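Local atomic coordinates of GDSL-like protein (Collinsella aerofaciens ATCC 25986, PDB entry 7BXD), a protein that probably hydrolyses acyl ester bonds, as a bacterial member of the GDSL-like lipase/acylhydrolase family with the SGNH-hydrolase fold. Residues A60-A65 with G236-C241; Y101-G106 with R136-R141; C153-K158 with L174-Y179; V114-L119 with V180-E185. One frame throughout, in Å; residues are numbered along the deposited sequence.

Contact 1: residues A60-A65 with G236-C241; sequences ALLGGA and GLTAVC
Leu62 carries the whole of this contact from its side, setting one methyl against each of two neighbouring residues, Leu237 and Thr238. The closer approach is CD2 of Leu62 to OG1 of Thr238, 3.6 Å apart, with the two side chains running past one another in opposite directions. The other branch meets a methyl of its own kind: CD1 of Leu62 lies 4.3 Å from CD1 of Leu237, a looser apolar touch. No hydrogen bond crosses between 60-65 and 236-241, and only 99 Å² is buried in total. The hydroxyl of Thr238 sits anti to its own carbonyl carbon (chi1 -64°), which turns it back along the helix, where it hydrogen-bonds to Ala234 O; toward Leu62 it therefore acts as a mere packing surface. Behind Leu62 the backbone is fixed by a Schellman motif that ends helix 55-61. Gly63, with its positive phi of 83°, is the C-prime residue; its N bonds to Ala60 O at 3.1 Å, while Gly64 N reaches back to Gly59 O. The backbone angles of Gly63 and Gly64 are ones that suit glycine. On the opposing segment, Leu237 O receives both Val240 N and Cys241 N. Leu62 is buried further by Ala234 of helix 223-240, by Leu26 of the N-terminal loop and by Ile31 of strand 30-35, whereas Leu237 also packs on Val148 of strand 146-150, so the contact joins the ends of helices 55-61 and 223-240 beside the parallel sheet.

Contact 2: residues Y101-G106 with R136-R141; sequences YVVFGG and RTITAR
Strand 100-104, the middle strand of the five-stranded parallel sheet, is covered here by helix 127-141, a helix-on-sheet layer of the alpha/beta fold of SGNH hydrolases. Ile138 is the helix residue that packs against the strand, and its two branches go to two different residues. Its CD1 meets Val103 CG2 tip to tip at 3.7 Å. Its CG2 approaches the ring of Tyr101 obliquely, 4.2 Å from CG. With CG1 of Ile138 anti to the carbonyl carbon (chi1 -71°) and CD1 extended beyond it (chi2 167°), the long branch projects from the helix straight at Val103, leaving the short one for the tyrosine. Tyr101 and Val103, two apart in the strand, thus present their side chains on the same face of the sheet, and Leu91 packs on Ile138 from a loop. The phenol hydroxyl of Tyr101 bonds to Asp95 O and to Ala98 N, while Arg141 NH2 bonds to Ile94 O nearby. Across the segments there is no hydrogen bond: 152 Å² is buried in all, most of it by Tyr101, Val103 and Ile138, themselves buried, so strand and helix are held together here by apolar contact, with the polar ends of Tyr101 and Arg141 satisfied by the loop before the strand.

Contact 3: residues C153-K158 with L174-Y179; sequences CKTSGK and LTQAAY
One hydrogen bond joins Gln176 to the backbone of Cys153: NE2 donates to Cys153 O at 3.0 Å, nearly straight at 164°. The acceptor lies almost in the plane of the glutamine amide, yet the donor stands well above the carbonyl plane of Cys153. Gln176 reaches it by an extended chain, CG anti to the backbone N (chi1 -171°). The other amide atom, OE1, accepts from Ser166 OG, so both ends of this buried amide are bonded and its rotation is probably fixed; an alanine here would probably leave Cys153 O and the Ser166 hydroxyl without these partners. Van der Waals contact is slight: Thr155 CG2 lies 4.0 Å from Gln176 OE1, the two side chains crossing at about a right angle. Local bonds shape each segment. Thr155 OG1 accepts from Gly157 N at 3.0 Å, an ST turn, and is also bonded to Gly218 O. Thr175 is the N-cap of helix 176-189, its OG1 taking a weak bond from Ala177 N. The glutamine thus ties the first turn of that helix to the loop following strand 146-150, with Val107 and Phe110 of helix 107-111 and Tyr198 of helix 197-200 packed against its side chain.

Contact 4: residues V114-L119 with V180-E185; sequences VPLGEL and VRAMLE
Leu119 and Glu185 bury the most surface in this contact, with a smaller patch where Ala182, a turn before Glu185 on the helix, meets Leu116 of the loop. CD1 of Leu119 rests on the backbone of the helix, 4.1 Å from both C and O of Glu185, while its CB lies 4.2 Å from the carboxylate oxygen OE1 of the same residue. The leucine thus spans the glutamate from its backbone to the end of its side chain. CG of Leu119 is anti to the backbone N (chi1 -178°), which carries the branched end out to the helix. OE1 of Glu185 has its polar partner in the hydroxyl of Tyr128, from helix 127-141, so the leucine's CB packs beside an oxygen that is already hydrogen-bonded. Ala182 offers its CB to CD1 of Leu116 at 4.1 Å, and its short side chain probably helps the loop lie close. The nearest CA pair, Leu119 and Ala182, is 7.2 Å apart. Between the two leucines, Gly117 takes a positive phi (72°), where the chain turns. No hydrogen bond passes between the segments. Tyr128 is shared, touching Leu116, Leu119 and Ala182, and Phe127 also packs on Ala182. The arrangement is that of a surface loop between helices 107-111 and 127-141 laid over one side of helix 176-189, in the helical layer of the alpha/beta/alpha fold of SGNH hydrolases.

In the fold
From the N terminus, 60-65 finds its partner only at 236-241, so contact 1 closes a loop holding all the others and returns the chain end to helix 55-61. Within it, contact 2 fastens helix 127-141 on the central strand. Contact 4 crosses contact 2, since 114-119 lies between its segments while 180-185 follows them, and contact 3 is nested inside contact 4; contacts 2 and 3 are in series. Contacts 3 and 4 hold the loops after strand 146-150 and helix 107-111 to helix 176-189, and meet where Tyr179 packs on Leu116 and its OH hydrogen-bonds Val114 O. Leu237 touches Val102, Phe104 touches Cys153 and Gly105 touches Met183, linking contact 2 to each of the others.

Contact 1: residues A60-A65 with G236-C241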
loop_
_atom_site.group_PDB
_atom_site.type_symbol
_atom_site.label_atom_id
_atom_site.label_comp_id
_atom_site.label_asym_id
_atom_site.label_seq_id
_atom_site.Cartn_x
_atom_site.Cartn_y
_atom_site.Cartn_z
ATOM N N ALA A 60 -12.868 7.096 -12.527
ATOM C CA ALA A 60 -13.075 7.990 -13.662
ATOM C C ALA A 60 -11.811 8.128 -14.484
ATOM O O ALA A 60 -11.879 8.230 -15.713
ATOM C CB ALA A 60 -13.550 9.356 -13.175
ATOM N N LEU A 61 -10.644 8.109 -13.832
ATOM C CA LEU A 61 -9.387 8.241 -14.565
ATOM C C LEU A 61 -9.142 7.049 -15.470
ATOM O O LEU A 61 -8.392 7.158 -16.453
ATOM C CB LEU A 61 -8.208 8.428 -13.599
ATOM C CG LEU A 61 -8.172 9.752 -12.839
ATOM C CD1 LEU A 61 -7.128 9.710 -11.728
ATOM C CD2 LEU A 61 -7.942 10.939 -13.791
ATOM N N LEU A 62 -9.719 5.902 -15.133
ATOM C CA LEU A 62 -9.582 4.683 -15.908
ATOM C C LEU A 62 -10.776 4.449 -16.829
ATOM O O LEU A 62 -10.904 3.362 -17.386
ATOM C CB LEU A 62 -9.370 3.488 -14.971
ATOM C CG LEU A 62 -8.064 3.520 -14.168
ATOM C CD1 LEU A 62 -8.068 2.352 -13.210
ATOM C CD2 LEU A 62 -6.844 3.508 -15.081
ATOM N N GLY A 63 -11.630 5.451 -17.034
ATOM C CA GLY A 63 -12.713 5.306 -17.992
ATOM C C GLY A 63 -13.943 4.603 -17.469
ATOM O O GLY A 63 -14.783 4.156 -18.265
ATOM N N GLY A 64 -14.097 4.507 -16.160
ATOM C CA GLY A 64 -15.317 3.984 -15.596
ATOM C C GLY A 64 -15.183 2.718 -14.770
ATOM O O GLY A 64 -16.190 2.082 -14.461
ATOM N N ALA A 65 -13.962 2.348 -14.376
ATOM C CA ALA A 65 -13.784 1.219 -13.468
ATOM C C ALA A 65 -14.531 1.461 -12.157
ATOM O O ALA A 65 -14.693 2.600 -11.701
ATOM C CB ALA A 65 -12.301 1.039 -13.156
ATOM N N GLY A 236 0.316 4.204 -13.610
ATOM C CA GLY A 236 1.006 2.972 -13.300
ATOM C C GLY A 236 0.201 1.741 -13.642
ATOM O O GLY A 236 0.745 0.755 -14.141
ATOM N N LEU A 237 -1.096 1.753 -13.332
ATOM C CA LEU A 237 -1.942 0.593 -13.616
ATOM C C LEU A 237 -2.094 0.377 -15.118
ATOM O O LEU A 237 -2.034 -0.758 -15.600
ATOM C CB LEU A 237 -3.322 0.753 -12.968
ATOM C CG LEU A 237 -3.433 0.457 -11.474
ATOM C CD1 LEU A 237 -4.778 0.910 -10.927
ATOM C CD2 LEU A 237 -3.198 -1.042 -11.226
ATOM N N THR A 238 -2.303 1.463 -15.862
ATOM C CA THR A 238 -2.397 1.375 -17.314
ATOM C C THR A 238 -1.109 0.826 -17.913
ATOM O O THR A 238 -1.139 0.147 -18.948
ATOM C CB THR A 238 -2.773 2.773 -17.871
ATOM O OG1 THR A 238 -4.089 3.144 -17.384
ATOM C CG2 THR A 238 -2.803 2.805 -19.384
ATOM N N ALA A 239 0.035 1.117 -17.297
ATOM C CA ALA A 239 1.330 0.667 -17.809
ATOM C C ALA A 239 1.542 -0.835 -17.641
ATOM O O ALA A 239 2.311 -1.415 -18.414
ATOM C CB ALA A 239 2.475 1.449 -17.150
ATOM N N VAL A 240 0.869 -1.480 -16.688
ATOM C CA VAL A 240 1.083 -2.898 -16.395
ATOM C C VAL A 240 -0.151 -3.761 -16.632
ATOM O O VAL A 240 -0.041 -4.984 -16.568
ATOM C CB VAL A 240 1.700 -3.165 -15.001
ATOM C CG1 VAL A 240 3.046 -2.440 -14.858
ATOM C CG2 VAL A 240 0.723 -2.791 -13.896
ATOM N N CYS A 241 -1.337 -3.169 -16.840
ATOM C CA CYS A 241 -2.563 -3.918 -17.113
ATOM C C CYS A 241 -3.219 -3.384 -18.371
ATOM O O CYS A 241 -3.235 -2.175 -18.613
ATOM C CB CYS A 241 -3.632 -3.754 -16.025
ATOM S SG CYS A 241 -3.177 -4.213 -14.393
#

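Contact 2: residues Y101-G106 with R136-R141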
loop_
_atom_site.group_PDB
_atom_site.type_symbol
_atom_site.label_atom_id
_atom_site.label_comp_id
_atom_site.label_asym_id
_atom_site.label_seq_id
_atom_site.Cartn_x
_atom_site.Cartn_y
_atom_site.Cartn_z
ATOM N N TYR A 101 -6.754 -6.731 -8.113
ATOM C CA TYR A 101 -6.400 -6.434 -6.730
ATOM C C TYR A 101 -5.170 -5.550 -6.733
ATOM O O TYR A 101 -4.164 -5.881 -7.380
ATOM C CB TYR A 101 -6.102 -7.714 -5.928
ATOM C CG TYR A 101 -7.410 -8.410 -5.658
ATOM C CD1 TYR A 101 -8.006 -9.182 -6.634
ATOM C CD2 TYR A 101 -8.130 -8.175 -4.469
ATOM C CE1 TYR A 101 -9.280 -9.733 -6.450
ATOM C CE2 TYR A 101 -9.404 -8.700 -4.272
ATOM C CZ TYR A 101 -9.976 -9.466 -5.271
ATOM O OH TYR A 101 -11.245 -9.966 -5.144
ATOM N N VAL A 102 -5.250 -4.435 -6.005
ATOM C CA VAL A 102 -4.133 -3.496 -5.839
ATOM C C VAL A 102 -3.777 -3.506 -4.361
ATOM O O VAL A 102 -4.596 -3.096 -3.524
ATOM C CB VAL A 102 -4.515 -2.080 -6.306
ATOM C CG1 VAL A 102 -3.367 -1.117 -6.053
ATOM C CG2 VAL A 102 -4.894 -2.084 -7.796
ATOM N N VAL A 103 -2.577 -4.010 -4.019
ATOM C CA VAL A 103 -2.157 -4.149 -2.619
ATOM C C VAL A 103 -1.088 -3.102 -2.359
ATOM O O VAL A 103 -0.039 -3.109 -3.019
ATOM C CB VAL A 103 -1.632 -5.566 -2.321
ATOM C CG1 VAL A 103 -1.244 -5.662 -0.850
ATOM C CG2 VAL A 103 -2.673 -6.634 -2.705
ATOM N N PHE A 104 -1.344 -2.210 -1.396
ATOM C CA PHE A 104 -0.508 -1.038 -1.146
ATOM C C PHE A 104 -0.294 -0.945 0.360
ATOM O O PHE A 104 -1.202 -0.546 1.088
ATOM C CB PHE A 104 -1.288 0.163 -1.690
ATOM C CG PHE A 104 -0.620 1.524 -1.549
ATOM C CD1 PHE A 104 0.765 1.699 -1.564
ATOM C CD2 PHE A 104 -1.442 2.658 -1.473
ATOM C CE1 PHE A 104 1.320 2.972 -1.501
ATOM C CE2 PHE A 104 -0.887 3.934 -1.399
ATOM C CZ PHE A 104 0.500 4.086 -1.408
ATOM N N GLY A 105 0.862 -1.383 0.844
ATOM C CA GLY A 105 1.118 -1.385 2.275
ATOM C C GLY A 105 2.593 -1.543 2.550
ATOM O O GLY A 105 3.407 -1.668 1.629
ATOM N N GLY A 106 2.927 -1.545 3.850
ATOM C CA GLY A 106 4.273 -1.813 4.311
ATOM C C GLY A 106 4.892 -0.695 5.123
ATOM O O GLY A 106 5.854 -0.954 5.859
ATOM N N ARG A 136 0.005 -15.771 -2.356
ATOM C CA ARG A 136 -0.555 -17.123 -2.494
ATOM C C ARG A 136 -2.055 -17.113 -2.243
ATOM O O ARG A 136 -2.825 -17.820 -2.921
ATOM C CB ARG A 136 0.138 -18.088 -1.522
ATOM C CG ARG A 136 1.580 -18.434 -1.914
ATOM C CD ARG A 136 2.150 -19.517 -0.956
ATOM N NE ARG A 136 2.427 -19.011 0.393
ATOM C CZ ARG A 136 1.745 -19.310 1.506
ATOM N NH1 ARG A 136 0.696 -20.121 1.468
ATOM N NH2 ARG A 136 2.122 -18.780 2.674
ATOM N N THR A 137 -2.486 -16.360 -1.228
ATOM C CA THR A 137 -3.862 -16.507 -0.756
ATOM C C THR A 137 -4.827 -15.687 -1.616
ATOM O O THR A 137 -5.961 -16.117 -1.886
ATOM C CB THR A 137 -3.936 -16.158 0.736
ATOM O OG1 THR A 137 -2.985 -16.975 1.429
ATOM C CG2 THR A 137 -5.333 -16.432 1.303
ATOM N N ILE A 138 -4.402 -14.501 -2.074
ATOM C CA ILE A 138 -5.204 -13.774 -3.056
ATOM C C ILE A 138 -5.408 -14.651 -4.282
ATOM O O ILE A 138 -6.519 -14.734 -4.830
ATOM C CB ILE A 138 -4.546 -12.428 -3.421
ATOM C CG1 ILE A 138 -4.643 -11.441 -2.244
ATOM C CG2 ILE A 138 -5.163 -11.843 -4.707
ATOM C CD1 ILE A 138 -3.767 -10.189 -2.377
ATOM N N THR A 139 -4.339 -15.324 -4.737
ATOM C CA THR A 139 -4.462 -16.145 -5.928
ATOM C C THR A 139 -5.402 -17.321 -5.683
ATOM O O THR A 139 -6.209 -17.670 -6.552
ATOM C CB THR A 139 -3.082 -16.603 -6.410
ATOM O OG1 THR A 139 -2.249 -15.457 -6.628
ATOM C CG2 THR A 139 -3.230 -17.391 -7.719
ATOM N N ALA A 140 -5.346 -17.914 -4.486
ATOM C CA ALA A 140 -6.218 -19.048 -4.193
ATOM C C ALA A 140 -7.681 -18.636 -4.192
ATOM O O ALA A 140 -8.538 -19.404 -4.655
ATOM C CB ALA A 140 -5.817 -19.679 -2.855
ATOM N N ARG A 141 -7.996 -17.453 -3.656
ATOM C CA ARG A 141 -9.391 -17.070 -3.517
ATOM C C ARG A 141 -9.905 -16.323 -4.738
ATOM O O ARG A 141 -11.120 -16.237 -4.939
ATOM C CB ARG A 141 -9.549 -16.254 -2.238
ATOM C CG ARG A 141 -9.001 -14.840 -2.307
ATOM C CD ARG A 141 -8.774 -14.238 -0.907
ATOM N NE ARG A 141 -10.042 -14.065 -0.170
ATOM C CZ ARG A 141 -10.812 -12.980 -0.209
ATOM N NH1 ARG A 141 -10.472 -11.936 -0.959
ATOM N NH2 ARG A 141 -11.963 -12.952 0.488
#

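Contact 3: residues C153-K158 with L174-Y179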
loop_
_atom_site.group_PDB
_atom_site.type_symbol
_atom_site.label_atom_id
_atom_site.label_comp_id
_atom_site.label_asym_id
_atom_site.label_seq_id
_atom_site.Cartn_x
_atom_site.Cartn_y
_atom_site.Cartn_z
ATOM N N CYS A 153 4.766 4.333 0.025
ATOM C CA CYS A 153 5.354 5.644 -0.221
ATOM C C CYS A 153 6.339 6.029 0.882
ATOM O O CYS A 153 6.257 5.573 2.031
ATOM C CB CYS A 153 4.258 6.711 -0.314
ATOM S SG CYS A 153 3.329 6.534 -1.873
ATOM N N LYS A 154 7.242 6.947 0.541
ATOM C CA LYS A 154 8.144 7.517 1.536
ATOM C C LYS A 154 7.391 8.393 2.542
ATOM O O LYS A 154 6.277 8.884 2.299
ATOM C CB LYS A 154 9.243 8.316 0.845
ATOM C CG LYS A 154 10.218 7.392 0.110
ATOM C CD LYS A 154 11.485 8.111 -0.326
ATOM C CE LYS A 154 12.571 7.189 -0.916
ATOM N NZ LYS A 154 12.177 6.680 -2.270
ATOM N N THR A 155 8.053 8.599 3.677
ATOM C CA THR A 155 7.581 9.469 4.741
ATOM C C THR A 155 8.773 10.225 5.299
ATOM O O THR A 155 9.888 9.694 5.396
ATOM C CB THR A 155 6.885 8.681 5.861
ATOM O OG1 THR A 155 6.514 9.575 6.922
ATOM C CG2 THR A 155 7.702 7.551 6.464
ATOM N N SER A 156 8.523 11.461 5.704
ATOM C CA SER A 156 9.529 12.226 6.430
ATOM C C SER A 156 9.471 11.995 7.929
ATOM O O SER A 156 10.216 12.647 8.662
ATOM C CB SER A 156 9.431 13.717 6.100
ATOM O OG SER A 156 8.114 14.196 6.312
ATOM N N GLY A 157 8.615 11.089 8.389
ATOM C CA GLY A 157 8.528 10.709 9.781
ATOM C C GLY A 157 7.420 11.446 10.523
ATOM O O GLY A 157 6.943 12.514 10.121
ATOM N N LYS A 158 7.027 10.872 11.651
ATOM C CA LYS A 158 6.054 11.526 12.521
ATOM C C LYS A 158 6.455 11.087 13.931
ATOM O O LYS A 158 5.921 10.150 14.514
ATOM C CB LYS A 158 4.623 11.145 12.142
ATOM C CG LYS A 158 3.581 12.040 12.738
ATOM C CD LYS A 158 2.229 11.767 12.096
ATOM C CE LYS A 158 1.204 12.672 12.664
ATOM N NZ LYS A 158 -0.094 12.334 12.097
ATOM N N LEU A 174 16.671 -1.327 10.681
ATOM C CA LEU A 174 16.387 -1.414 9.253
ATOM C C LEU A 174 15.820 -0.091 8.754
ATOM O O LEU A 174 15.114 0.606 9.476
ATOM C CB LEU A 174 15.357 -2.518 8.952
ATOM C CG LEU A 174 15.799 -3.935 9.321
ATOM C CD1 LEU A 174 14.641 -4.893 9.200
ATOM C CD2 LEU A 174 16.955 -4.348 8.397
ATOM N N THR A 175 16.100 0.242 7.492
ATOM C CA THR A 175 15.398 1.367 6.867
ATOM C C THR A 175 14.207 0.847 6.056
ATOM O O THR A 175 14.018 -0.367 5.844
ATOM C CB THR A 175 16.285 2.196 5.935
ATOM O OG1 THR A 175 16.530 1.403 4.785
ATOM C CG2 THR A 175 17.615 2.631 6.591
ATOM N N GLN A 176 13.386 1.784 5.575
ATOM C CA GLN A 176 12.230 1.370 4.792
ATOM C C GLN A 176 12.641 0.644 3.522
ATOM O O GLN A 176 11.900 -0.220 3.034
ATOM C CB GLN A 176 11.391 2.595 4.483
ATOM C CG GLN A 176 10.049 2.264 3.848
ATOM C CD GLN A 176 9.129 3.476 3.731
ATOM O OE1 GLN A 176 9.248 4.410 4.519
ATOM N NE2 GLN A 176 8.191 3.458 2.793
ATOM N N ALA A 177 13.797 0.997 2.960
ATOM C CA ALA A 177 14.270 0.352 1.741
ATOM C C ALA A 177 14.413 -1.149 1.895
ATOM O O ALA A 177 14.220 -1.877 0.912
ATOM C CB ALA A 177 15.599 0.962 1.292
ATOM N N ALA A 178 14.756 -1.652 3.100
ATOM C CA ALA A 178 14.867 -3.100 3.283
ATOM C C ALA A 178 13.509 -3.765 3.078
ATOM O O ALA A 178 13.425 -4.888 2.549
ATOM C CB ALA A 178 15.413 -3.414 4.683
ATOM N N TYR A 179 12.435 -3.130 3.583
ATOM C CA TYR A 179 11.091 -3.663 3.405
ATOM C C TYR A 179 10.676 -3.586 1.933
ATOM O O TYR A 179 10.065 -4.528 1.400
ATOM C CB TYR A 179 10.090 -2.923 4.316
ATOM C CG TYR A 179 10.324 -3.200 5.785
ATOM C CD1 TYR A 179 11.354 -2.542 6.484
ATOM C CD2 TYR A 179 9.559 -4.144 6.454
ATOM C CE1 TYR A 179 11.594 -2.832 7.821
ATOM C CE2 TYR A 179 9.800 -4.453 7.807
ATOM C CZ TYR A 179 10.830 -3.790 8.479
ATOM O OH TYR A 179 11.092 -4.034 9.805
#

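Contact 4: residues V114-L119 with V180-E185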
loop_
_atom_site.group_PDB
_atom_site.type_symbol
_atom_site.label_atom_id
_atom_site.label_comp_id
_atom_site.label_asym_id
_atom_site.label_seq_id
_atom_site.Cartn_x
_atom_site.Cartn_y
_atom_site.Cartn_z
ATOM N N VAL A 114 8.115 -4.796 12.382
ATOM C CA VAL A 114 7.851 -6.177 11.952
ATOM C C VAL A 114 9.175 -6.824 11.553
ATOM O O VAL A 114 9.913 -6.256 10.722
ATOM C CB VAL A 114 6.868 -6.165 10.772
ATOM C CG1 VAL A 114 6.872 -7.496 10.029
ATOM C CG2 VAL A 114 5.487 -5.813 11.286
ATOM N N PRO A 115 9.528 -7.979 12.110
ATOM C CA PRO A 115 10.766 -8.647 11.686
ATOM C C PRO A 115 10.760 -8.920 10.186
ATOM O O PRO A 115 9.749 -9.332 9.614
ATOM C CB PRO A 115 10.762 -9.949 12.498
ATOM C CG PRO A 115 9.870 -9.669 13.698
ATOM C CD PRO A 115 8.792 -8.771 13.112
ATOM N N LEU A 116 11.910 -8.734 9.543
ATOM C CA LEU A 116 11.939 -8.851 8.090
ATOM C C LEU A 116 11.819 -10.305 7.634
ATOM O O LEU A 116 11.077 -10.606 6.702
ATOM C CB LEU A 116 13.218 -8.193 7.572
ATOM C CG LEU A 116 13.261 -7.889 6.089
ATOM C CD1 LEU A 116 12.302 -6.725 5.740
ATOM C CD2 LEU A 116 14.683 -7.534 5.634
ATOM N N GLY A 117 12.582 -11.214 8.272
ATOM C CA GLY A 117 12.794 -12.567 7.780
ATOM C C GLY A 117 13.691 -12.582 6.553
ATOM O O GLY A 117 14.402 -11.608 6.257
ATOM N N GLU A 118 13.650 -13.713 5.840
ATOM C CA GLU A 118 14.436 -13.929 4.633
ATOM C C GLU A 118 13.505 -14.386 3.520
ATOM O O GLU A 118 12.445 -14.963 3.778
ATOM C CB GLU A 118 15.443 -15.089 4.816
ATOM C CG GLU A 118 16.505 -14.869 5.831
ATOM C CD GLU A 118 17.443 -16.073 5.891
ATOM O OE1 GLU A 118 18.140 -16.192 6.877
ATOM O OE2 GLU A 118 17.422 -16.945 4.979
ATOM N N LEU A 119 13.944 -14.195 2.269
ATOM C CA LEU A 119 13.176 -14.689 1.133
ATOM C C LEU A 119 13.007 -16.202 1.263
ATOM O O LEU A 119 13.982 -16.943 1.427
ATOM C CB LEU A 119 13.895 -14.347 -0.168
ATOM C CG LEU A 119 13.202 -14.750 -1.470
ATOM C CD1 LEU A 119 11.833 -14.111 -1.621
ATOM C CD2 LEU A 119 14.087 -14.419 -2.689
ATOM N N VAL A 180 10.979 -2.473 1.263
ATOM C CA VAL A 180 10.669 -2.363 -0.161
ATOM C C VAL A 180 11.369 -3.466 -0.948
ATOM O O VAL A 180 10.761 -4.123 -1.801
ATOM C CB VAL A 180 11.012 -0.954 -0.692
ATOM C CG1 VAL A 180 10.791 -0.884 -2.175
ATOM C CG2 VAL A 180 10.140 0.123 0.031
ATOM N N ARG A 181 12.658 -3.688 -0.678
ATOM C CA ARG A 181 13.397 -4.730 -1.395
ATOM C C ARG A 181 12.769 -6.078 -1.151
ATOM O O ARG A 181 12.654 -6.897 -2.074
ATOM C CB ARG A 181 14.855 -4.717 -0.934
ATOM C CG ARG A 181 15.699 -3.660 -1.606
ATOM C CD ARG A 181 17.218 -3.932 -1.421
ATOM N NE ARG A 181 17.599 -4.155 -0.022
ATOM C CZ ARG A 181 17.885 -3.200 0.858
ATOM N NH1 ARG A 181 17.861 -1.924 0.498
ATOM N NH2 ARG A 181 18.201 -3.532 2.106
ATOM N N ALA A 182 12.381 -6.356 0.096
ATOM C CA ALA A 182 11.754 -7.653 0.392
ATOM C C ALA A 182 10.476 -7.822 -0.437
ATOM O O ALA A 182 10.220 -8.890 -1.017
ATOM C CB ALA A 182 11.444 -7.742 1.881
ATOM N N MET A 183 9.637 -6.781 -0.482
ATOM C CA MET A 183 8.413 -6.842 -1.275
ATOM C C MET A 183 8.730 -7.121 -2.729
ATOM O O MET A 183 8.087 -7.967 -3.361
ATOM C CB MET A 183 7.659 -5.516 -1.149
ATOM C CG MET A 183 6.374 -5.480 -1.990
ATOM S SD MET A 183 5.429 -3.954 -1.781
ATOM C CE MET A 183 4.757 -4.201 -0.161
ATOM N N LEU A 184 9.720 -6.411 -3.282
ATOM C CA LEU A 184 10.077 -6.629 -4.682
ATOM C C LEU A 184 10.560 -8.058 -4.929
ATOM O O LEU A 184 10.279 -8.647 -5.990
ATOM C CB LEU A 184 11.135 -5.615 -5.142
ATOM C CG LEU A 184 10.646 -4.162 -5.155
ATOM C CD1 LEU A 184 11.777 -3.228 -5.496
ATOM C CD2 LEU A 184 9.509 -3.953 -6.109
ATOM N N GLU A 185 11.321 -8.631 -3.992
ATOM C CA GLU A 185 11.835 -9.991 -4.185
ATOM C C GLU A 185 10.704 -11.021 -4.148
ATOM O O GLU A 185 10.713 -11.980 -4.936
ATOM C CB GLU A 185 12.888 -10.294 -3.134
ATOM C CG GLU A 185 14.177 -9.501 -3.377
ATOM C CD GLU A 185 15.195 -9.667 -2.278
ATOM O OE1 GLU A 185 14.954 -10.431 -1.321
ATOM O OE2 GLU A 185 16.273 -9.035 -2.377
#